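Local coordinates for hypothetical protein aq_1956 (Aquifex aeolicus, PDB 2YVT) that is of unknown function but is probably a metal-dependent phosphoesterase of the calcineurin-like superfamily, at residues 206-210 against 211-215; 225-229 against 230-234. One frame throughout, in Å; residues are numbered along the deposited sequence.

Contact 1 of 2, residues 206-210 against 211-215; sequences TIIKS and LNPEV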
loop_
_atom_site.group_PDB
_atom_site.type_symbol
_atom_site.label_atom_id
_atom_site.label_comp_id
_atom_site.label_asym_id
_atom_site.label_seq_id
_atom_site.Cartn_x
_atom_site.Cartn_y
_atom_site.Cartn_z
ATOM N N THR A 206 -1.199 12.861 -11.153
ATOM C CA THR A 206 -2.386 13.036 -11.972
ATOM C C THR A 206 -3.650 12.568 -11.244
ATOM O O THR A 206 -4.653 13.283 -11.246
ATOM C CB THR A 206 -2.227 12.348 -13.342
ATOM O OG1 THR A 206 -1.050 12.848 -14.001
ATOM C CG2 THR A 206 -3.437 12.605 -14.215
ATOM N N ILE A 207 -3.592 11.391 -10.609
ATOM C CA ILE A 207 -4.705 10.901 -9.784
ATOM C C ILE A 207 -5.047 11.894 -8.683
ATOM O O ILE A 207 -6.210 12.156 -8.407
ATOM C CB ILE A 207 -4.373 9.579 -9.036
ATOM C CG1 ILE A 207 -3.990 8.444 -9.976
ATOM C CG2 ILE A 207 -5.552 9.177 -8.131
ATOM C CD1 ILE A 207 -3.512 7.210 -9.216
ATOM N N ILE A 208 -4.017 12.424 -8.029
ATOM C CA ILE A 208 -4.213 13.370 -6.948
ATOM C C ILE A 208 -4.893 14.642 -7.465
ATOM O O ILE A 208 -5.803 15.161 -6.825
ATOM C CB ILE A 208 -2.881 13.667 -6.229
ATOM C CG1 ILE A 208 -2.492 12.468 -5.353
ATOM C CG2 ILE A 208 -2.970 14.954 -5.411
ATOM C CD1 ILE A 208 -1.095 12.551 -4.764
ATOM N N LYS A 209 -4.469 15.111 -8.637
ATOM C CA LYS A 209 -5.086 16.276 -9.271
ATOM C C LYS A 209 -6.553 15.990 -9.598
ATOM O O LYS A 209 -7.437 16.810 -9.325
ATOM C CB LYS A 209 -4.292 16.673 -10.527
ATOM C CG LYS A 209 -5.021 17.573 -11.540
ATOM C CD LYS A 209 -5.113 19.014 -11.074
ATOM C CE LYS A 209 -5.761 19.895 -12.147
ATOM N NZ LYS A 209 -5.823 21.308 -11.715
ATOM N N SER A 210 -6.805 14.809 -10.157
ATOM C CA SER A 210 -8.148 14.413 -10.561
ATOM C C SER A 210 -9.112 14.235 -9.388
ATOM O O SER A 210 -10.240 14.737 -9.429
ATOM C CB SER A 210 -8.096 13.139 -11.410
ATOM O OG SER A 210 -9.398 12.749 -11.792
ATOM N N LEU A 211 -8.661 13.528 -8.351
ATOM C CA LEU A 211 -9.511 13.155 -7.218
ATOM C C LEU A 211 -9.521 14.178 -6.086
ATOM O O LEU A 211 -10.464 14.215 -5.287
ATOM C CB LEU A 211 -9.083 11.792 -6.658
ATOM C CG LEU A 211 -9.219 10.575 -7.578
ATOM C CD1 LEU A 211 -8.984 9.304 -6.771
ATOM C CD2 LEU A 211 -10.573 10.536 -8.270
ATOM N N ASN A 212 -8.454 14.972 -6.001
ATOM C CA ASN A 212 -8.276 15.977 -4.948
ATOM C C ASN A 212 -8.533 15.436 -3.533
ATOM O O ASN A 212 -9.355 15.982 -2.785
ATOM C CB ASN A 212 -9.137 17.215 -5.229
ATOM C CG ASN A 212 -8.757 18.394 -4.362
ATOM O OD1 ASN A 212 -7.571 18.689 -4.179
ATOM N ND2 ASN A 212 -9.759 19.083 -3.824
ATOM N N PRO A 213 -7.831 14.351 -3.157
ATOM C CA PRO A 213 -8.078 13.780 -1.839
ATOM C C PRO A 213 -7.497 14.660 -0.739
ATOM O O PRO A 213 -6.585 15.452 -0.988
ATOM C CB PRO A 213 -7.329 12.443 -1.884
ATOM C CG PRO A 213 -6.265 12.629 -2.908
ATOM C CD PRO A 213 -6.780 13.626 -3.900
ATOM N N GLU A 214 -8.024 14.527 0.471
ATOM C CA GLU A 214 -7.478 15.281 1.604
ATOM C C GLU A 214 -6.080 14.788 1.967
ATOM O O GLU A 214 -5.177 15.580 2.230
ATOM C CB GLU A 214 -8.386 15.138 2.815
ATOM C CG GLU A 214 -8.052 16.102 3.939
ATOM C CD GLU A 214 -8.999 15.968 5.105
ATOM O OE1 GLU A 214 -10.204 15.767 4.871
ATOM O OE2 GLU A 214 -8.539 16.054 6.257
ATOM N N VAL A 215 -5.926 13.467 1.982
ATOM C CA VAL A 215 -4.681 12.823 2.394
ATOM C C VAL A 215 -4.402 11.664 1.444
ATOM O O VAL A 215 -5.324 10.971 0.990
ATOM C CB VAL A 215 -4.775 12.283 3.848
ATOM C CG1 VAL A 215 -3.496 11.546 4.264
ATOM C CG2 VAL A 215 -5.088 13.411 4.832
#
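I207 and L211 meet one turn apart on the last turn of helix 202-211, their side chains lying side by side and pointing the same way. The contact is made branch to branch: CG2 of I207 sits 3.7 Å from CD1 of L211. The torsions of both residues set it up. In I207 the CG2 methyl stands anti to the backbone N while CG1 turns beside it (chi1 -59°), which leaves the short branch facing the next turn; in L211, CG lies anti to its own carbonyl carbon, and the extended second torsion then carries CD1 to that methyl. A regular helical bond joins the same two residues, L211 N to I207 O at 2.8 Å and 161° at the hydrogen.

The next bond, N212 N to I208 O, has the same length but is more bent, 138°, at the point where the chain leaves the helix, N212 taking positive phi. P213 follows at once: its CD rests 3.4 Å from I208 O, a carbonyl already bonded to N212 N, and 4.3 Å from I208 CG2, a looser apolar touch. An alanine in place of L211 would keep the backbone bond but would probably leave I207 CG2 without its apolar neighbour and open a gap facing V168.

Around this helix end, I207 packs on V161 of helix 158-164 and on F180 of strand 175-180, and I208 turns to T231 and V233 of strand 231-235. P213 touches L176 and T178 of strand 175-180, just before the chain enters strand 215-218.

Contact 2 of 2, residues 225-229 against 230-234; sequences HELVG and NTIVV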
loop_
_atom_site.group_PDB
_atom_site.type_symbol
_atom_site.label_atom_id
_atom_site.label_comp_id
_atom_site.label_asym_id
_atom_site.label_seq_id
_atom_site.Cartn_x
_atom_site.Cartn_y
_atom_site.Cartn_z
ATOM N N HIS A 225 6.553 13.924 4.264
ATOM C CA HIS A 225 5.209 14.425 4.048
ATOM C C HIS A 225 5.311 15.791 3.396
ATOM O O HIS A 225 6.215 16.586 3.707
ATOM C CB HIS A 225 4.397 14.457 5.349
ATOM C CG HIS A 225 4.891 15.451 6.348
ATOM N ND1 HIS A 225 5.946 15.195 7.196
ATOM C CD2 HIS A 225 4.483 16.713 6.626
ATOM C CE1 HIS A 225 6.163 16.252 7.959
ATOM N NE2 HIS A 225 5.292 17.188 7.628
ATOM N N GLU A 226 4.400 16.041 2.464
ATOM C CA GLU A 226 4.399 17.293 1.719
ATOM C C GLU A 226 3.089 17.452 0.974
ATOM O O GLU A 226 2.345 16.478 0.789
ATOM C CB GLU A 226 5.566 17.335 0.722
ATOM C CG GLU A 226 5.484 16.307 -0.405
ATOM C CD GLU A 226 6.774 16.227 -1.188
ATOM O OE1 GLU A 226 7.026 17.141 -2.009
ATOM O OE2 GLU A 226 7.541 15.264 -0.972
ATOM N N LEU A 227 2.813 18.681 0.547
ATOM C CA LEU A 227 1.647 18.954 -0.286
ATOM C C LEU A 227 1.918 18.614 -1.746
ATOM O O LEU A 227 2.942 19.011 -2.309
ATOM C CB LEU A 227 1.221 20.422 -0.147
ATOM C CG LEU A 227 -0.036 20.765 0.661
ATOM C CD1 LEU A 227 -0.087 20.090 2.026
ATOM C CD2 LEU A 227 -0.169 22.283 0.799
ATOM N N VAL A 228 1.015 17.844 -2.346
ATOM C CA VAL A 228 1.017 17.657 -3.792
ATOM C C VAL A 228 -0.348 18.162 -4.235
ATOM O O VAL A 228 -1.381 17.597 -3.872
ATOM C CB VAL A 228 1.258 16.175 -4.197
ATOM C CG1 VAL A 228 1.120 15.983 -5.718
ATOM C CG2 VAL A 228 2.629 15.703 -3.703
ATOM N N GLY A 229 -0.350 19.264 -4.982
ATOM C CA GLY A 229 -1.592 19.992 -5.233
ATOM C C GLY A 229 -2.107 20.476 -3.890
ATOM O O GLY A 229 -1.389 21.166 -3.164
ATOM N N ASN A 230 -3.328 20.073 -3.545
ATOM C CA ASN A 230 -3.946 20.416 -2.259
ATOM C C ASN A 230 -3.918 19.254 -1.254
ATOM O O ASN A 230 -4.425 19.366 -0.136
ATOM C CB ASN A 230 -5.393 20.871 -2.480
ATOM C CG ASN A 230 -5.536 21.814 -3.668
ATOM O OD1 ASN A 230 -4.901 22.869 -3.721
ATOM N ND2 ASN A 230 -6.367 21.430 -4.631
ATOM N N THR A 231 -3.318 18.141 -1.666
ATOM C CA THR A 231 -3.329 16.902 -0.895
ATOM C C THR A 231 -2.089 16.760 -0.020
ATOM O O THR A 231 -0.973 16.947 -0.499
ATOM C CB THR A 231 -3.379 15.707 -1.860
ATOM O OG1 THR A 231 -4.548 15.807 -2.679
ATOM C CG2 THR A 231 -3.374 14.356 -1.120
ATOM N N ILE A 232 -2.288 16.409 1.252
ATOM C CA ILE A 232 -1.167 16.039 2.121
ATOM C C ILE A 232 -0.779 14.607 1.789
ATOM O O ILE A 232 -1.583 13.682 1.965
ATOM C CB ILE A 232 -1.517 16.109 3.624
ATOM C CG1 ILE A 232 -1.956 17.522 4.021
ATOM C CG2 ILE A 232 -0.330 15.623 4.485
ATOM C CD1 ILE A 232 -2.556 17.589 5.389
ATOM N N VAL A 233 0.442 14.435 1.291
ATOM C CA VAL A 233 0.946 13.119 0.924
ATOM C C VAL A 233 1.944 12.663 1.985
ATOM O O VAL A 233 2.873 13.401 2.337
ATOM C CB VAL A 233 1.592 13.122 -0.477
ATOM C CG1 VAL A 233 2.073 11.721 -0.857
ATOM C CG2 VAL A 233 0.591 13.651 -1.519
ATOM N N VAL A 234 1.729 11.454 2.501
ATOM C CA VAL A 234 2.564 10.907 3.564
ATOM C C VAL A 234 3.158 9.580 3.115
ATOM O O VAL A 234 2.422 8.636 2.811
ATOM C CB VAL A 234 1.745 10.678 4.865
ATOM C CG1 VAL A 234 2.636 10.127 5.975
ATOM C CG2 VAL A 234 1.081 11.977 5.319
#
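V228 and V233 touch across a two-residue beta hairpin, strands 224-228 and 231-235, closed by a type II' turn from V228 to T231. They occupy neighbouring rungs on one face, and CG2 of V228 meets CG2 of V233 at 3.6 Å; in both valines that methyl is anti to the carbonyl carbon, which turns the two methyls together. On the opposite face L227 and I232, a non-hydrogen-bonded pair, cross obliquely, with L227 CD1 3.8 Å from I232 CG1.

Backbone bonds fix this register. E226 and V233 form a hydrogen-bonded pair, its straighter half being V233 N to E226 O (2.8 Å, 169°). G229 takes positive phi (62°) at the first corner of the turn, a conformation glycine adopts readily.

Further out, V228 and V233 both pack on P184, and V233 also meets I208 of helix 202-211. The E226 carboxylate accepts backbone N-H groups of E187, F188 and V189, tying the outer strand to that loop. V234 and H225 lie against I254 and L256 of strand 253-258. At the turn, V228 N reaches T231 O in the carbonyl plane at 2.9 Å, whereas T231 N approaches V228 O from 47° above its plane.

In the fold
Contact 1 and contact 2 follow each other along the chain, centres about 9 Å apart. Both are partly buried: I207, I208 and P213 lie inside in contact 1, T231, V233 and V234 in contact 2, while S210 and N212, like H225, L227, G229 and N230, are exposed. Contact 1 ends a helix through bonds reaching one turn back; contact 2 reverses the chain, its bonds running between facing residues of two strands. P213 O probably accepts a hydrogen bond from T231 OG1 (2.7 Å), and N212 OD1 one from N230 ND2 (3.0 Å), linking helix exit to hairpin turn. I208 CG2 packs 3.4 Å from carbonyl V228 O. Strand 215-218, after contact 1, pairs in parallel with strand 231-235.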